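Local coordinates for protein KLLA0F20702p (Kluyveromyces lactis, PDB 5Y5A) that is a yeast Est1 protein that probably helps recruit telomerase to telomeres by binding Cdc13, a peptide of which is probably the one bound to this fragment, at residues L140-Y145 and M186-C191; L150-T155 and R515-S520; S157-S162 and L224-T229; D479-E484 and K495-D500. One frame throughout, in Å; residues are numbered along the deposited sequence.

Interaction 1 of 4, residues L140-Y145 and M186-C191; sequences LIFANY and MASQRC
Two helices of the TPR-like Est1 region, 113-144 and 179-206, meet where the first runs out, and I141 and F142 of its last turn lean on A187 and S188 of the second. The short axes lie 11.1 Å apart at closest approach and run roughly antiparallel, at 146°. I141 points toward the partner helix and makes the closest approaches: CG1 stands anti to the carbonyl carbon (chi1 -72°), and the extended branch carries CD1 to 3.8 Å from A187 CB. The same methyl lies 3.6 Å from S188 OG, and I141 CG2 passes that hydroxyl at 3.9 Å, so two methyls of one isoleucine lie side by side against a polar atom. That atom is buried but satisfied, since S188 OG is hydrogen-bonded to C184 O on its own helix. The F142 ring adds a looser, oblique approach, with CE1 4.1 Å from S188 OG. At the helix end N144 ND2 turns back to L140 O in a nearly straight bond of 3.1 Å. L53 packs on I141 from helix 33-53, and A78 on A187 from helix 78-105. The whole is helix-on-helix packing within the alpha-helical, TPR-like Est1 region.

Interaction 2 of 4, residues L150-T155 and R515-S520; sequences LIPSDT and RLVGKS
K519 and D154 form a salt bridge between two loops that lie far apart in the sequence. K519 NZ is 2.8 Å from D154 OD1, its hydrogen-bond acceptor, and approaches from above the carboxylate plane, 54° out of it; D154 OD2 is nearly as close, at 2.9 Å. The aspartate sits in a type I beta turn from P152 to T155, and the lysine completes the Schellman motif that ends helix 512-515, its N bonding to D514 O, with G518 as C-prime residue. Beyond CG the lysine chain is extended, which lets it span the gap between the loops and bring CD within 3.4 Å of D154 OD1. An asparagine in place of D154 would probably leave the K519 ammonium without its opposite charge and weaken the tie between the loops. The turn itself is closed at P152 O, which accepts from both T155 N and T155 OG1 on the same face of its plane, the hydroxyl at 3.0 Å. S153 OG adds a hydrogen bond to D514, in the helix just before the 515-520 loop. Beside these polar links, P152 and V517 point toward each other and their side chains cross at about a right angle; T229 of helix 218-230 also packs on V517. The proline ring meets both methyls of the valine, P152 CG lying 3.8 Å from V517 CG2 and 3.9 Å from V517 CG1.

Interaction 3 of 4, residues S157-S162 and L224-T229; sequences SKLNIS and LDIAST
Helix 155-158 ends within residues 157-162 while 224-229 is a regular stretch of helix 218-230; K158 and I226 have the nearest CA atoms, 8.3 Å apart. The short helix closes in a Schellman motif: N160, with positive phi (52°), is its C-prime residue, and N160 N bonds to S157 O at 3.0 Å. L159, the first residue to leave helical geometry, reaches the longer helix with the end of its side chain. I226 points toward this helix end. Its CG1 stands anti to the carbonyl carbon (chi1 -59°) and the extended branch puts CD1 3.9 Å from L159 CD2, the two side chains sliding past each other in opposite directions. The same methyl rests 4.1 Å from K158 CB, so it touches only the root of the lysine, whose extended chain carries the ammonium on to a long, weak ion pair with D154. L192 of helix 179-206 packs on both L159 and I226, and L138 of helix 113-144 on L159. Within helix 218-230, T229 OG1 and T229 N grip D225 O from opposite faces of its plane, the hydroxyl at 2.8 Å. With no hydrogen bond crossing between the segments, their union depends on the fit of aliphatic branches, the lysine's charge being directed elsewhere.

Interaction 4 of 4, residues D479-E484 and K495-D500; sequences DYFYEE and KFTLSD
F481, just before helix 483-487, and E484 in its first turn meet T497 and L498 of the loop that follows the helix. F481 CZ comes to 3.7 Å from T497 OG1; the side chains cross at about a right angle and the hydroxyl lies oblique to the ring. T497 OG1 stands anti to the backbone N (chi1 -174°), which turns the hydroxyl toward the phenylalanine. Next to it, L498 CD1 rests 3.9 Å from E484 CG and 4.0 Å from E484 O. Chi1 (64°) sets E484 CG between the backbone N and the carbonyl carbon; a bend at chi2 then carries the carboxylate away to the salt bridges of E484 OE1 with R533 and R427. R427 also pairs with D500, whose OD2 is 6.8 Å from E484 OE1, and so probably eases the repulsion between the two acids. Y482 is at the N-cap position, and its backbone N bonds to D485 OD2 in the first turn. A bound peptide packs an apolar side chain on F481 and an aromatic one on T497, so this pair helps form a peptide-binding surface, consistent with Cdc13 recognition. No hydrogen bond crosses the contact, which pairs a ring with a hydroxyl and a methyl with a glutamate CH2; the buried acid meets the leucine through CG and its backbone O, and its charge is answered by arginines outside the two segments.

Interactions 1, 3 and 4 are buried, and none of them has a hydrogen bond across it. Interactions 1 and 3, joined by F142 packing on I161, both draw on helices of the TPR-like array. Interaction 2 is partly buried and is alone in carrying a salt bridge, and its lysine is exposed. It touches interaction 1 where F142 packs on T155, interaction 3 through V517 and T229, and interaction 4 through R515, whose backbone O and guanidinium probably bond to F481 N and D479 O. Interaction 2 thus bridges the other groups, whereas interactions 1 and 4 stay about 14 Å apart at their nearest atoms. Interaction 4 keeps its charges in arginine networks beside the contact.

Interaction 1 of 4, residues L140-Y145 and M186-C191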
loop_
_atom_site.group_PDB
_atom_site.type_symbol
_atom_site.label_atom_id
_atom_site.label_comp_id
_atom_site.label_asym_id
_atom_site.label_seq_id
_atom_site.Cartn_x
_atom_site.Cartn_y
_atom_site.Cartn_z
ATOM N N LEU A 140 -14.625 -12.001 -20.919
ATOM C CA LEU A 140 -14.071 -12.230 -22.246
ATOM C C LEU A 140 -12.658 -12.773 -22.136
ATOM O O LEU A 140 -12.323 -13.791 -22.738
ATOM C CB LEU A 140 -14.067 -10.940 -23.069
ATOM C CG LEU A 140 -13.313 -11.017 -24.402
ATOM C CD1 LEU A 140 -14.019 -11.954 -25.371
ATOM C CD2 LEU A 140 -13.126 -9.646 -25.028
ATOM N N ILE A 141 -11.842 -12.086 -21.346
ATOM C CA ILE A 141 -10.435 -12.422 -21.193
ATOM C C ILE A 141 -10.241 -13.824 -20.626
ATOM O O ILE A 141 -9.510 -14.634 -21.193
ATOM C CB ILE A 141 -9.727 -11.402 -20.291
ATOM C CG1 ILE A 141 -9.570 -10.074 -21.031
ATOM C CG2 ILE A 141 -8.374 -11.924 -19.846
ATOM C CD1 ILE A 141 -9.106 -8.940 -20.144
ATOM N N PHE A 142 -10.910 -14.102 -19.532
ATOM C CA PHE A 142 -10.801 -15.379 -18.876
ATOM C C PHE A 142 -11.407 -16.531 -19.661
ATOM O O PHE A 142 -11.146 -17.681 -19.372
ATOM C CB PHE A 142 -11.439 -15.296 -17.502
ATOM C CG PHE A 142 -10.558 -14.679 -16.462
ATOM C CD1 PHE A 142 -10.479 -13.324 -16.329
ATOM C CD2 PHE A 142 -9.816 -15.461 -15.618
ATOM C CE1 PHE A 142 -9.673 -12.751 -15.383
ATOM C CE2 PHE A 142 -9.010 -14.893 -14.664
ATOM C CZ PHE A 142 -8.941 -13.536 -14.548
ATOM N N ALA A 143 -12.224 -16.214 -20.649
ATOM C CA ALA A 143 -12.865 -17.233 -21.479
ATOM C C ALA A 143 -11.954 -17.701 -22.610
ATOM O O ALA A 143 -12.036 -18.849 -23.050
ATOM C CB ALA A 143 -14.176 -16.711 -22.048
ATOM N N ASN A 144 -11.092 -16.807 -23.083
ATOM C CA ASN A 144 -10.185 -17.121 -24.185
ATOM C C ASN A 144 -8.828 -17.665 -23.743
ATOM O O ASN A 144 -8.282 -18.575 -24.367
ATOM C CB ASN A 144 -9.957 -15.881 -25.050
ATOM C CG ASN A 144 -11.070 -15.647 -26.044
ATOM O OD1 ASN A 144 -10.982 -16.067 -27.200
ATOM N ND2 ASN A 144 -12.123 -14.971 -25.604
ATOM N N TYR A 145 -8.281 -17.106 -22.668
ATOM C CA TYR A 145 -6.894 -17.384 -22.322
ATOM C C TYR A 145 -6.716 -17.907 -20.898
ATOM O O TYR A 145 -7.447 -17.521 -19.982
ATOM C CB TYR A 145 -6.055 -16.119 -22.531
ATOM C CG TYR A 145 -6.280 -15.461 -23.880
ATOM C CD1 TYR A 145 -5.804 -16.045 -25.048
ATOM C CD2 TYR A 145 -6.972 -14.256 -23.987
ATOM C CE1 TYR A 145 -6.008 -15.450 -26.282
ATOM C CE2 TYR A 145 -7.180 -13.655 -25.218
ATOM C CZ TYR A 145 -6.695 -14.256 -26.360
ATOM O OH TYR A 145 -6.894 -13.669 -27.587
ATOM N N MET A 186 -2.874 -6.557 -17.571
ATOM C CA MET A 186 -3.114 -5.128 -17.375
ATOM C C MET A 186 -4.570 -4.755 -17.684
ATOM O O MET A 186 -5.161 -3.920 -17.004
ATOM C CB MET A 186 -2.166 -4.295 -18.241
ATOM C CG MET A 186 -0.708 -4.413 -17.842
ATOM S SD MET A 186 -0.482 -4.167 -16.072
ATOM C CE MET A 186 -0.754 -2.406 -15.904
ATOM N N ALA A 187 -5.143 -5.371 -18.709
ATOM C CA ALA A 187 -6.543 -5.108 -19.034
ATOM C C ALA A 187 -7.429 -5.550 -17.879
ATOM O O ALA A 187 -8.359 -4.845 -17.493
ATOM C CB ALA A 187 -6.947 -5.813 -20.316
ATOM N N SER A 188 -7.114 -6.717 -17.322
ATOM C CA SER A 188 -7.852 -7.254 -16.191
ATOM C C SER A 188 -7.732 -6.338 -14.987
ATOM O O SER A 188 -8.725 -6.029 -14.329
ATOM C CB SER A 188 -7.354 -8.652 -15.845
ATOM O OG SER A 188 -7.606 -9.541 -16.920
ATOM N N GLN A 189 -6.510 -5.896 -14.717
ATOM C CA GLN A 189 -6.248 -4.991 -13.609
ATOM C C GLN A 189 -7.046 -3.698 -13.758
ATOM O O GLN A 189 -7.574 -3.165 -12.784
ATOM C CB GLN A 189 -4.749 -4.689 -13.512
ATOM C CG GLN A 189 -4.341 -3.951 -12.247
ATOM C CD GLN A 189 -4.477 -2.448 -12.366
ATOM O OE1 GLN A 189 -4.390 -1.888 -13.459
ATOM N NE2 GLN A 189 -4.689 -1.785 -11.237
ATOM N N ARG A 190 -7.137 -3.190 -14.980
ATOM C CA ARG A 190 -7.916 -1.982 -15.212
ATOM C C ARG A 190 -9.398 -2.227 -14.960
ATOM O O ARG A 190 -10.077 -1.386 -14.366
ATOM C CB ARG A 190 -7.696 -1.463 -16.626
ATOM C CG ARG A 190 -6.294 -0.920 -16.848
ATOM C CD ARG A 190 -5.928 0.132 -15.807
ATOM N NE ARG A 190 -4.871 0.999 -16.309
ATOM C CZ ARG A 190 -3.582 0.853 -16.025
ATOM N NH1 ARG A 190 -3.184 -0.116 -15.209
ATOM N NH2 ARG A 190 -2.696 1.685 -16.547
ATOM N N CYS A 191 -9.892 -3.382 -15.399
ATOM C CA CYS A 191 -11.293 -3.731 -15.183
ATOM C C CYS A 191 -11.602 -3.774 -13.696
ATOM O O CYS A 191 -12.604 -3.226 -13.244
ATOM C CB CYS A 191 -11.630 -5.076 -15.821
ATOM S SG CYS A 191 -11.654 -5.062 -17.613
#

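Interaction 2 of 4, residues L150-T155 and R515-S520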
loop_
_atom_site.group_PDB
_atom_site.type_symbol
_atom_site.label_atom_id
_atom_site.label_comp_id
_atom_site.label_asym_id
_atom_site.label_seq_id
_atom_site.Cartn_x
_atom_site.Cartn_y
_atom_site.Cartn_z
ATOM N N LEU A 150 0.698 -16.438 -14.909
ATOM C CA LEU A 150 0.939 -15.054 -14.518
ATOM C C LEU A 150 0.117 -14.642 -13.303
ATOM O O LEU A 150 0.483 -13.726 -12.571
ATOM C CB LEU A 150 0.626 -14.113 -15.684
ATOM C CG LEU A 150 1.265 -14.419 -17.040
ATOM C CD1 LEU A 150 0.374 -15.319 -17.889
ATOM C CD2 LEU A 150 1.588 -13.127 -17.769
ATOM N N ILE A 151 -0.994 -15.336 -13.099
ATOM C CA ILE A 151 -2.004 -14.951 -12.125
ATOM C C ILE A 151 -2.225 -16.098 -11.137
ATOM O O ILE A 151 -2.105 -17.263 -11.515
ATOM C CB ILE A 151 -3.321 -14.573 -12.862
ATOM C CG1 ILE A 151 -3.110 -13.304 -13.681
ATOM C CG2 ILE A 151 -4.468 -14.359 -11.921
ATOM C CD1 ILE A 151 -2.414 -12.213 -12.922
ATOM N N PRO A 152 -2.507 -15.779 -9.860
ATOM C CA PRO A 152 -2.892 -16.837 -8.916
ATOM C C PRO A 152 -4.103 -17.619 -9.418
ATOM O O PRO A 152 -5.036 -17.024 -9.954
ATOM C CB PRO A 152 -3.225 -16.069 -7.635
ATOM C CG PRO A 152 -2.431 -14.803 -7.736
ATOM C CD PRO A 152 -2.391 -14.464 -9.204
ATOM N N SER A 153 -4.079 -18.936 -9.250
ATOM C CA SER A 153 -5.094 -19.817 -9.819
ATOM C C SER A 153 -6.506 -19.544 -9.304
ATOM O O SER A 153 -7.484 -19.700 -10.033
ATOM C CB SER A 153 -4.721 -21.269 -9.538
ATOM O OG SER A 153 -4.397 -21.438 -8.170
ATOM N N ASP A 154 -6.609 -19.133 -8.047
ATOM C CA ASP A 154 -7.904 -18.920 -7.413
ATOM C C ASP A 154 -8.553 -17.607 -7.827
ATOM O O ASP A 154 -9.632 -17.270 -7.342
ATOM C CB ASP A 154 -7.747 -18.949 -5.900
ATOM C CG ASP A 154 -6.709 -17.965 -5.416
ATOM O OD1 ASP A 154 -5.511 -18.324 -5.399
ATOM O OD2 ASP A 154 -7.084 -16.829 -5.061
ATOM N N THR A 155 -7.891 -16.864 -8.707
ATOM C CA THR A 155 -8.407 -15.581 -9.173
ATOM C C THR A 155 -9.726 -15.747 -9.918
ATOM O O THR A 155 -10.667 -14.977 -9.717
ATOM C CB THR A 155 -7.402 -14.871 -10.087
ATOM O OG1 THR A 155 -6.294 -14.411 -9.306
ATOM C CG2 THR A 155 -8.044 -13.677 -10.779
ATOM N N ARG A 515 3.020 -19.336 -5.607
ATOM C CA ARG A 515 4.107 -19.245 -4.627
ATOM C C ARG A 515 4.301 -17.831 -4.139
ATOM O O ARG A 515 4.591 -17.604 -2.961
ATOM C CB ARG A 515 5.434 -19.732 -5.210
ATOM C CG ARG A 515 5.455 -21.174 -5.574
ATOM C CD ARG A 515 6.862 -21.628 -5.887
ATOM N NE ARG A 515 6.867 -23.049 -6.182
ATOM C CZ ARG A 515 6.815 -23.992 -5.252
ATOM N NH1 ARG A 515 6.759 -23.652 -3.971
ATOM N NH2 ARG A 515 6.824 -25.272 -5.604
ATOM N N LEU A 516 4.155 -16.886 -5.061
ATOM C CA LEU A 516 4.410 -15.482 -4.764
ATOM C C LEU A 516 3.186 -14.808 -4.136
ATOM O O LEU A 516 3.198 -13.610 -3.889
ATOM C CB LEU A 516 4.848 -14.741 -6.032
ATOM C CG LEU A 516 6.129 -15.277 -6.699
ATOM C CD1 LEU A 516 6.544 -14.436 -7.903
ATOM C CD2 LEU A 516 7.271 -15.369 -5.699
ATOM N N VAL A 517 2.132 -15.580 -3.882
ATOM C CA VAL A 517 1.017 -15.092 -3.068
ATOM C C VAL A 517 0.739 -16.048 -1.914
ATOM O O VAL A 517 -0.388 -16.154 -1.448
ATOM C CB VAL A 517 -0.286 -14.897 -3.887
ATOM C CG1 VAL A 517 -0.162 -13.697 -4.822
ATOM C CG2 VAL A 517 -0.662 -16.169 -4.645
ATOM N N GLY A 518 1.781 -16.747 -1.470
ATOM C CA GLY A 518 1.715 -17.579 -0.282
ATOM C C GLY A 518 1.089 -18.953 -0.441
ATOM O O GLY A 518 0.953 -19.683 0.540
ATOM N N LYS A 519 0.712 -19.319 -1.664
ATOM C CA LYS A 519 0.034 -20.591 -1.891
ATOM C C LYS A 519 0.937 -21.631 -2.551
ATOM O O LYS A 519 1.519 -21.388 -3.605
ATOM C CB LYS A 519 -1.230 -20.370 -2.728
ATOM C CG LYS A 519 -2.320 -19.651 -1.948
ATOM C CD LYS A 519 -3.469 -19.159 -2.811
ATOM C CE LYS A 519 -4.439 -18.344 -1.958
ATOM N NZ LYS A 519 -5.451 -17.582 -2.742
ATOM N N SER A 520 1.050 -22.791 -1.912
ATOM C CA SER A 520 1.849 -23.886 -2.451
ATOM C C SER A 520 1.489 -25.208 -1.781
ATOM O O SER A 520 0.799 -25.233 -0.762
ATOM C CB SER A 520 3.347 -23.609 -2.278
ATOM O OG SER A 520 3.794 -24.000 -0.991
#

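Interaction 3 of 4, residues S157-S162 and L224-T229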
loop_
_atom_site.group_PDB
_atom_site.type_symbol
_atom_site.label_atom_id
_atom_site.label_comp_id
_atom_site.label_asym_id
_atom_site.label_seq_id
_atom_site.Cartn_x
_atom_site.Cartn_y
_atom_site.Cartn_z
ATOM N N SER A 157 -11.938 -18.037 -9.470
ATOM C CA SER A 157 -12.939 -18.292 -8.441
ATOM C C SER A 157 -13.437 -17.001 -7.807
ATOM O O SER A 157 -14.641 -16.772 -7.710
ATOM C CB SER A 157 -12.363 -19.208 -7.359
ATOM O OG SER A 157 -11.683 -20.310 -7.933
ATOM N N LYS A 158 -12.502 -16.156 -7.384
ATOM C CA LYS A 158 -12.836 -14.899 -6.716
ATOM C C LYS A 158 -13.666 -13.952 -7.571
ATOM O O LYS A 158 -14.295 -13.036 -7.044
ATOM C CB LYS A 158 -11.563 -14.173 -6.285
ATOM C CG LYS A 158 -10.805 -14.831 -5.158
ATOM C CD LYS A 158 -9.617 -13.972 -4.767
ATOM C CE LYS A 158 -8.843 -14.578 -3.620
ATOM N NZ LYS A 158 -7.667 -13.740 -3.263
ATOM N N LEU A 159 -13.654 -14.158 -8.885
ATOM C CA LEU A 159 -14.389 -13.286 -9.796
ATOM C C LEU A 159 -15.670 -13.935 -10.300
ATOM O O LEU A 159 -16.331 -13.396 -11.189
ATOM C CB LEU A 159 -13.489 -12.830 -10.946
ATOM C CG LEU A 159 -12.419 -11.816 -10.544
ATOM C CD1 LEU A 159 -11.598 -11.358 -11.740
ATOM C CD2 LEU A 159 -13.068 -10.633 -9.846
ATOM N N ASN A 160 -16.003 -15.089 -9.722
ATOM C CA ASN A 160 -17.166 -15.890 -10.118
ATOM C C ASN A 160 -17.201 -16.166 -11.614
ATOM O O ASN A 160 -18.269 -16.260 -12.219
ATOM C CB ASN A 160 -18.483 -15.249 -9.694
ATOM C CG ASN A 160 -18.844 -15.568 -8.260
ATOM O OD1 ASN A 160 -18.020 -15.428 -7.353
ATOM N ND2 ASN A 160 -20.071 -16.020 -8.048
ATOM N N ILE A 161 -16.021 -16.294 -12.204
ATOM C CA ILE A 161 -15.906 -16.639 -13.606
ATOM C C ILE A 161 -15.761 -18.150 -13.721
ATOM O O ILE A 161 -14.946 -18.758 -13.024
ATOM C CB ILE A 161 -14.712 -15.925 -14.258
ATOM C CG1 ILE A 161 -14.960 -14.413 -14.277
ATOM C CG2 ILE A 161 -14.467 -16.452 -15.660
ATOM C CD1 ILE A 161 -13.745 -13.592 -14.656
ATOM N N SER A 162 -16.568 -18.760 -14.580
ATOM C CA SER A 162 -16.507 -20.204 -14.764
ATOM C C SER A 162 -15.228 -20.618 -15.486
ATOM O O SER A 162 -14.421 -19.776 -15.883
ATOM C CB SER A 162 -17.734 -20.702 -15.530
ATOM O OG SER A 162 -18.871 -20.747 -14.686
ATOM N N LEU A 224 -10.594 -3.888 -5.524
ATOM C CA LEU A 224 -9.308 -3.216 -5.475
ATOM C C LEU A 224 -8.230 -4.153 -4.927
ATOM O O LEU A 224 -7.098 -4.164 -5.411
ATOM C CB LEU A 224 -9.409 -1.947 -4.629
ATOM C CG LEU A 224 -10.288 -0.824 -5.185
ATOM C CD1 LEU A 224 -10.365 0.341 -4.206
ATOM C CD2 LEU A 224 -9.757 -0.358 -6.529
ATOM N N ASP A 225 -8.588 -4.949 -3.924
ATOM C CA ASP A 225 -7.657 -5.921 -3.363
ATOM C C ASP A 225 -7.196 -6.898 -4.433
ATOM O O ASP A 225 -6.011 -7.212 -4.532
ATOM C CB ASP A 225 -8.296 -6.679 -2.200
ATOM C CG ASP A 225 -8.275 -5.888 -0.910
ATOM O OD1 ASP A 225 -8.106 -4.650 -0.972
ATOM O OD2 ASP A 225 -8.429 -6.504 0.165
ATOM N N ILE A 226 -8.139 -7.369 -5.242
ATOM C CA ILE A 226 -7.800 -8.295 -6.304
ATOM C C ILE A 226 -6.925 -7.602 -7.347
ATOM O O ILE A 226 -5.935 -8.171 -7.803
ATOM C CB ILE A 226 -9.052 -8.877 -6.957
ATOM C CG1 ILE A 226 -9.894 -9.595 -5.901
ATOM C CG2 ILE A 226 -8.666 -9.850 -8.053
ATOM C CD1 ILE A 226 -11.240 -10.075 -6.410
ATOM N N ALA A 227 -7.272 -6.365 -7.696
ATOM C CA ALA A 227 -6.463 -5.582 -8.631
ATOM C C ALA A 227 -5.016 -5.415 -8.143
ATOM O O ALA A 227 -4.075 -5.581 -8.917
ATOM C CB ALA A 227 -7.103 -4.223 -8.867
ATOM N N SER A 228 -4.847 -5.086 -6.862
ATOM C CA SER A 228 -3.524 -4.971 -6.243
ATOM C C SER A 228 -2.774 -6.290 -6.244
ATOM O O SER A 228 -1.555 -6.330 -6.339
ATOM C CB SER A 228 -3.639 -4.481 -4.800
ATOM O OG SER A 228 -4.153 -3.170 -4.745
ATOM N N THR A 229 -3.507 -7.380 -6.099
ATOM C CA THR A 229 -2.860 -8.669 -6.009
ATOM C C THR A 229 -2.212 -9.030 -7.351
ATOM O O THR A 229 -1.035 -9.374 -7.391
ATOM C CB THR A 229 -3.860 -9.749 -5.550
ATOM O OG1 THR A 229 -4.281 -9.445 -4.214
ATOM C CG2 THR A 229 -3.227 -11.129 -5.562
#

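Interaction 4 of 4, residues D479-E484 and K495-D500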
loop_
_atom_site.group_PDB
_atom_site.type_symbol
_atom_site.label_atom_id
_atom_site.label_comp_id
_atom_site.label_asym_id
_atom_site.label_seq_id
_atom_site.Cartn_x
_atom_site.Cartn_y
_atom_site.Cartn_z
ATOM N N ASP A 479 10.301 -21.778 -0.091
ATOM C CA ASP A 479 9.564 -22.233 -1.263
ATOM C C ASP A 479 8.437 -21.298 -1.677
ATOM O O ASP A 479 7.840 -21.480 -2.743
ATOM C CB ASP A 479 9.013 -23.636 -1.013
ATOM C CG ASP A 479 10.111 -24.676 -0.935
ATOM O OD1 ASP A 479 11.177 -24.448 -1.545
ATOM O OD2 ASP A 479 9.916 -25.710 -0.265
ATOM N N TYR A 480 8.161 -20.288 -0.855
ATOM C CA TYR A 480 7.069 -19.365 -1.138
ATOM C C TYR A 480 7.189 -18.067 -0.349
ATOM O O TYR A 480 7.969 -17.972 0.602
ATOM C CB TYR A 480 5.716 -20.033 -0.848
ATOM C CG TYR A 480 5.513 -20.477 0.591
ATOM C CD1 TYR A 480 4.949 -19.619 1.530
ATOM C CD2 TYR A 480 5.868 -21.760 1.006
ATOM C CE1 TYR A 480 4.753 -20.017 2.838
ATOM C CE2 TYR A 480 5.676 -22.164 2.320
ATOM C CZ TYR A 480 5.117 -21.289 3.230
ATOM O OH TYR A 480 4.920 -21.683 4.538
ATOM N N PHE A 481 6.409 -17.068 -0.756
ATOM C CA PHE A 481 6.401 -15.766 -0.092
ATOM C C PHE A 481 5.609 -15.802 1.213
ATOM O O PHE A 481 4.609 -16.513 1.319
ATOM C CB PHE A 481 5.812 -14.695 -1.017
ATOM C CG PHE A 481 6.828 -14.008 -1.886
ATOM C CD1 PHE A 481 8.122 -14.495 -1.990
ATOM C CD2 PHE A 481 6.489 -12.860 -2.587
ATOM C CE1 PHE A 481 9.050 -13.860 -2.785
ATOM C CE2 PHE A 481 7.415 -12.220 -3.388
ATOM C CZ PHE A 481 8.699 -12.719 -3.485
ATOM N N TYR A 482 6.062 -15.030 2.199
ATOM C CA TYR A 482 5.350 -14.900 3.467
ATOM C C TYR A 482 4.437 -13.667 3.435
ATOM O O TYR A 482 4.474 -12.886 2.477
ATOM C CB TYR A 482 6.337 -14.818 4.638
ATOM C CG TYR A 482 7.233 -16.034 4.773
ATOM C CD1 TYR A 482 6.818 -17.281 4.323
ATOM C CD2 TYR A 482 8.497 -15.933 5.337
ATOM C CE1 TYR A 482 7.636 -18.392 4.435
ATOM C CE2 TYR A 482 9.322 -17.044 5.457
ATOM C CZ TYR A 482 8.884 -18.266 5.002
ATOM O OH TYR A 482 9.698 -19.366 5.111
ATOM N N GLU A 483 3.624 -13.495 4.479
ATOM C CA GLU A 483 2.626 -12.425 4.513
ATOM C C GLU A 483 3.251 -11.070 4.234
ATOM O O GLU A 483 2.749 -10.310 3.402
ATOM C CB GLU A 483 1.899 -12.380 5.866
ATOM C CG GLU A 483 0.922 -13.531 6.119
ATOM C CD GLU A 483 1.536 -14.667 6.932
ATOM O OE1 GLU A 483 2.763 -14.904 6.817
ATOM O OE2 GLU A 483 0.784 -15.320 7.689
ATOM N N GLU A 484 4.350 -10.772 4.921
ATOM C CA GLU A 484 4.990 -9.470 4.773
ATOM C C GLU A 484 5.599 -9.305 3.373
ATOM O O GLU A 484 5.655 -8.192 2.855
ATOM C CB GLU A 484 6.053 -9.251 5.862
ATOM C CG GLU A 484 7.255 -10.204 5.821
ATOM C CD GLU A 484 7.068 -11.442 6.681
ATOM O OE1 GLU A 484 8.074 -11.916 7.257
ATOM O OE2 GLU A 484 5.918 -11.934 6.787
ATOM N N LYS A 495 13.022 -1.901 -2.438
ATOM C CA LYS A 495 13.420 -2.294 -3.788
ATOM C C LYS A 495 12.565 -3.396 -4.396
ATOM O O LYS A 495 13.080 -4.276 -5.092
ATOM C CB LYS A 495 14.893 -2.707 -3.823
ATOM C CG LYS A 495 15.841 -1.661 -3.274
ATOM C CD LYS A 495 15.965 -0.478 -4.206
ATOM C CE LYS A 495 17.157 0.379 -3.825
ATOM N NZ LYS A 495 17.301 1.539 -4.741
ATOM N N PHE A 496 11.267 -3.342 -4.098
ATOM C CA PHE A 496 10.218 -4.047 -4.841
ATOM C C PHE A 496 10.062 -5.493 -4.389
ATOM O O PHE A 496 9.071 -6.147 -4.723
ATOM C CB PHE A 496 10.540 -4.067 -6.342
ATOM C CG PHE A 496 10.821 -2.704 -6.910
ATOM C CD1 PHE A 496 9.981 -1.636 -6.614
ATOM C CD2 PHE A 496 11.930 -2.476 -7.713
ATOM C CE1 PHE A 496 10.232 -0.366 -7.122
ATOM C CE2 PHE A 496 12.185 -1.201 -8.228
ATOM C CZ PHE A 496 11.326 -0.145 -7.924
ATOM N N THR A 497 11.028 -5.989 -3.620
ATOM C CA THR A 497 10.928 -7.332 -3.049
ATOM C C THR A 497 11.913 -7.440 -1.872
ATOM O O THR A 497 13.029 -6.921 -1.938
ATOM C CB THR A 497 11.157 -8.464 -4.091
ATOM O OG1 THR A 497 10.909 -9.740 -3.493
ATOM C CG2 THR A 497 12.579 -8.424 -4.663
ATOM N N LEU A 498 11.489 -8.074 -0.781
ATOM C CA LEU A 498 12.379 -8.263 0.368
ATOM C C LEU A 498 13.505 -9.233 0.003
ATOM O O LEU A 498 13.272 -10.425 -0.201
ATOM C CB LEU A 498 11.606 -8.778 1.583
ATOM C CG LEU A 498 10.340 -7.994 1.935
ATOM C CD1 LEU A 498 9.669 -8.550 3.190
ATOM C CD2 LEU A 498 10.650 -6.507 2.092
ATOM N N SER A 499 14.728 -8.717 -0.068
ATOM C CA SER A 499 15.857 -9.483 -0.584
ATOM C C SER A 499 16.792 -10.077 0.493
ATOM O O SER A 499 17.978 -10.282 0.232
ATOM C CB SER A 499 16.674 -8.600 -1.533
ATOM O OG SER A 499 17.183 -7.459 -0.855
ATOM N N ASP A 500 16.271 -10.353 1.688
ATOM C CA ASP A 500 17.081 -11.006 2.716
ATOM C C ASP A 500 17.214 -12.506 2.439
ATOM O O ASP A 500 18.286 -13.076 2.604
ATOM C CB ASP A 500 16.507 -10.770 4.114
ATOM C CG ASP A 500 14.998 -10.939 4.171
ATOM O OD1 ASP A 500 14.399 -11.413 3.180
ATOM O OD2 ASP A 500 14.409 -10.592 5.217
#